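PDB 4JJJ: cellulose 1,4-beta-cellobiosidase from Thermobifida fusca, which probably degrades cellulose by cutting cellobiose units from its chains, the work expected of the family 48 glycoside hydrolase domain that this chain represents. Local coordinates for residues A[447-452]-A[518-523]. The protein carries 1 engineered substitution. Residues are numbered along the deposited sequence; the frame is centred on the assembly and turned at random.
Sequences WAIQHT and DTTALA. With FE (Fe (III) ion), chain M.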
ATOM      1  N   TRP A 447      23.492   7.731  -5.011  1.00  7.62           N
ATOM      2  CA  TRP A 447      23.112   8.097  -3.698  1.00  7.78           C
ATOM      3  C   TRP A 447      22.814   6.867  -2.911  1.00  7.50           C
ATOM      4  O   TRP A 447      23.249   6.715  -1.765  1.00  7.25           O
ATOM      5  CB  TRP A 447      21.833   8.998  -3.698  1.00  7.73           C
ATOM      6  CG  TRP A 447      21.267   9.258  -2.411  1.00  7.80           C
ATOM      7  CD1 TRP A 447      21.769  10.045  -1.399  1.00  8.78           C
ATOM      8  CD2 TRP A 447      19.989   8.808  -1.944  1.00  7.81           C
ATOM      9  NE1 TRP A 447      20.902  10.099  -0.351  1.00  8.65           N
ATOM     10  CE2 TRP A 447      19.801   9.331  -0.642  1.00  7.63           C
ATOM     11  CE3 TRP A 447      19.020   7.917  -2.454  1.00  7.57           C
ATOM     12  CZ2 TRP A 447      18.692   9.052   0.144  1.00  7.91           C
ATOM     13  CZ3 TRP A 447      17.899   7.635  -1.692  1.00  7.28           C
ATOM     14  CH2 TRP A 447      17.757   8.213  -0.339  1.00  7.73           C
ATOM     15  N   ALA A 448      22.041   5.949  -3.468  1.00  7.16           N
ATOM     16  CA  ALA A 448      21.740   4.732  -2.749  1.00  7.18           C
ATOM     17  C   ALA A 448      22.949   3.883  -2.463  1.00  8.06           C
ATOM     18  O   ALA A 448      23.156   3.435  -1.333  1.00  7.57           O
ATOM     19  CB  ALA A 448      20.700   3.885  -3.518  1.00  7.20           C
ATOM     20  N   ILE A 449      23.777   3.680  -3.486  1.00  8.55           N
ATOM     21  CA  ILE A 449      25.053   2.957  -3.347  1.00  7.90           C
ATOM     22  C   ILE A 449      25.921   3.547  -2.231  1.00  8.46           C
ATOM     23  O   ILE A 449      26.474   2.780  -1.405  1.00  9.14           O
ATOM     24  CB  ILE A 449      25.765   2.877  -4.724  1.00  8.63           C
ATOM     25  CG1 ILE A 449      24.943   1.986  -5.662  1.00  9.54           C
ATOM     26  CG2 ILE A 449      27.188   2.357  -4.515  1.00 10.49           C
ATOM     27  CD1 ILE A 449      25.518   1.964  -7.065  1.00 11.49           C
ATOM     28  N   GLN A 450      26.012   4.860  -2.211  0.50  8.44           N
ATOM     29  CA  GLN A 450      26.857   5.618  -1.248  0.50 10.03           C
ATOM     30  C   GLN A 450      26.434   5.411   0.183  0.50  9.14           C
ATOM     31  O   GLN A 450      27.186   5.713   1.098  0.50  9.88           O
ATOM     32  CB  GLN A 450      26.703   7.079  -1.546  0.50 12.65           C
ATOM     33  CG  GLN A 450      27.441   7.583  -2.745  0.50 16.51           C
ATOM     34  CD  GLN A 450      28.187   6.528  -3.576  0.50 19.03           C
ATOM     35  OE1 GLN A 450      27.802   6.258  -4.738  0.50 21.45           O
ATOM     36  NE2 GLN A 450      29.346   6.017  -3.037  0.50 22.30           N
ATOM     37  N   HIS A 451      25.194   4.944   0.397  1.00  8.19           N
ATOM     38  CA  HIS A 451      24.653   4.667   1.726  1.00  7.73           C
ATOM     39  C   HIS A 451      24.363   3.214   1.981  1.00  7.76           C
ATOM     40  O   HIS A 451      23.652   2.906   2.927  1.00  8.63           O
ATOM     41  CB  HIS A 451      23.382   5.566   1.938  1.00  7.82           C
ATOM     42  CG  HIS A 451      23.722   7.001   1.902  1.00  8.37           C
ATOM     43  ND1 HIS A 451      23.760   7.750   0.738  1.00  9.15           N
ATOM     44  CD2 HIS A 451      24.137   7.839   2.887  1.00 10.95           C
ATOM     45  CE1 HIS A 451      24.240   8.940   0.983  1.00 10.62           C
ATOM     46  NE2 HIS A 451      24.452   9.031   2.279  1.00 10.36           N
ATOM     47  N   THR A 452      24.972   2.346   1.205  1.00  8.14           N
ATOM     48  CA  THR A 452      24.843   0.907   1.358  1.00  8.12           C
ATOM     49  C   THR A 452      26.191   0.293   1.671  1.00  8.48           C
ATOM     50  O   THR A 452      27.205   0.662   1.031  1.00  9.69           O
ATOM     51  CB  THR A 452      24.267   0.314   0.029  1.00  8.58           C
ATOM     52  OG1 THR A 452      22.958   0.844  -0.209  1.00  8.63           O
ATOM     53  CG2 THR A 452      24.119  -1.169   0.115  1.00  8.14           C
ATOM     54  N   ASP A 518      26.350  -0.410 -15.855  1.00 13.25           N
ATOM     55  CA  ASP A 518      27.014   0.175 -14.737  1.00 14.38           C
ATOM     56  C   ASP A 518      27.645  -0.879 -13.824  1.00 14.86           C
ATOM     57  O   ASP A 518      26.972  -1.736 -13.256  1.00 15.98           O
ATOM     58  CB  ASP A 518      26.035   0.998 -13.900  1.00 15.51           C
ATOM     59  CG  ASP A 518      26.764   1.870 -12.903  1.00 16.25           C
ATOM     60  OD1 ASP A 518      27.322   2.913 -13.303  1.00 21.64           O
ATOM     61  OD2 ASP A 518      26.926   1.516 -11.738  1.00 16.01           O
ATOM     62  N   THR A 519      28.962  -0.873 -13.716  1.00 15.78           N
ATOM     63  CA  THR A 519      29.567  -1.976 -13.002  1.00 15.65           C
ATOM     64  C   THR A 519      29.503  -1.811 -11.425  1.00 13.97           C
ATOM     65  O   THR A 519      29.415  -2.810 -10.760  1.00 15.50           O
ATOM     66  CB  THR A 519      31.082  -2.138 -13.406  1.00 18.79           C
ATOM     67  OG1 THR A 519      31.681  -0.856 -13.226  1.00 17.55           O
ATOM     68  CG2 THR A 519      31.140  -2.726 -14.785  1.00 21.26           C
ATOM     69  N   THR A 520      29.469  -0.595 -10.920  1.00 14.09           N
ATOM     70  CA  THR A 520      29.386  -0.371  -9.487  1.00 15.34           C
ATOM     71  C   THR A 520      28.032  -0.844  -8.973  1.00 13.50           C
ATOM     72  O   THR A 520      27.905  -1.473  -7.921  1.00 12.19           O
ATOM     73  CB  THR A 520      29.588   1.098  -9.151  1.00 18.55           C
ATOM     74  OG1 THR A 520      30.859   1.546  -9.742  1.00 23.28           O
ATOM     75  CG2 THR A 520      29.645   1.327  -7.630  1.00 19.03           C
ATOM     76  N   ALA A 521      26.998  -0.516  -9.731  1.00 12.42           N
ATOM     77  CA  ALA A 521      25.622  -0.957  -9.400  1.00 10.79           C
ATOM     78  C   ALA A 521      25.542  -2.479  -9.306  1.00  9.97           C
ATOM     79  O   ALA A 521      24.926  -3.061  -8.374  1.00  9.55           O
ATOM     80  CB  ALA A 521      24.577  -0.419 -10.345  1.00 10.47           C
ATOM     81  N   LEU A 522      26.074  -3.180 -10.305  1.00 10.90           N
ATOM     82  CA  LEU A 522      25.983  -4.624 -10.293  1.00 11.69           C
ATOM     83  C   LEU A 522      26.785  -5.192  -9.112  1.00 10.42           C
ATOM     84  O   LEU A 522      26.315  -6.127  -8.456  1.00  9.66           O
ATOM     85  CB  LEU A 522      26.527  -5.252 -11.565  1.00 13.62           C
ATOM     86  CG  LEU A 522      26.319  -6.808 -11.624  1.00 15.35           C
ATOM     87  CD1 LEU A 522      24.933  -7.302 -11.295  1.00 17.70           C
ATOM     88  CD2 LEU A 522      26.773  -7.291 -12.994  1.00 18.11           C
ATOM     89  N   ALA A 523      27.955  -4.599  -8.858  1.00  9.97           N
ATOM     90  CA  ALA A 523      28.766  -5.092  -7.718  1.00 11.21           C
ATOM     91  C   ALA A 523      28.066  -4.963  -6.380  1.00 10.50           C
ATOM     92  O   ALA A 523      28.078  -5.881  -5.558  1.00  9.82           O
ATOM     93  CB  ALA A 523      30.164  -4.500  -7.700  1.00 12.04           C
TER
HETATM   94 FE    FE M 712      25.599  10.806   3.008  0.50 19.93          FE
HETATM   95  O   HOH W   1      26.734   9.435   3.832  0.50 22.91           O
HETATM   96  O   HOH W   2      27.252  10.804   1.852  0.50 29.75           O
HETATM   97  O   HOH W   3      24.425  11.990   1.823  0.50 27.28           O
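I449, on the last turn of helix 435-450, meets the first turn of helix 519-533 through T520 and A521, and both touches are van der Waals contacts. D518 comes first, as the N-cap of helix 519-533: its OD2 takes the A521 N-H at 2.9 Å, nearly in line with the carboxylate C-O bond, capping the first turn, against which I449 lies. Next, T520 turns its methyl to the isoleucine, CG2 to I449 CG2 at 4.1 Å, the two side chains passing at a slant. At A521 the approach is closer. I449 CD1 reaches A521 CA at 3.7 Å, with A521 CB a little farther off; with chi2 at 175° the CG1 branch of I449 is extended and brings CD1 to that backbone. L509 and Y512 of helix 499-516 line the same seam, Y512 against A521 and L509 against I449.

After I449 the end of helix 435-450 is held by side-chain and backbone bonds. H451 ND1 donates to W447 O at 2.8 Å, nearly straight (169°) and in the ring plane, while H451 NE2 binds the iron(III) ion at 2.2 Å beside three waters. A448 O is gripped from opposite faces by H451 N and T452 OG1.

No hydrogen bond crosses between 447-452 and 518-523: in this part of the (alpha/alpha)6 fold they meet through I449 methyls set against the T520 methyl and the A521 backbone and CB, while the polar bonds lie within each segment, at the C-terminal end of one helix and the N-terminal start of the other.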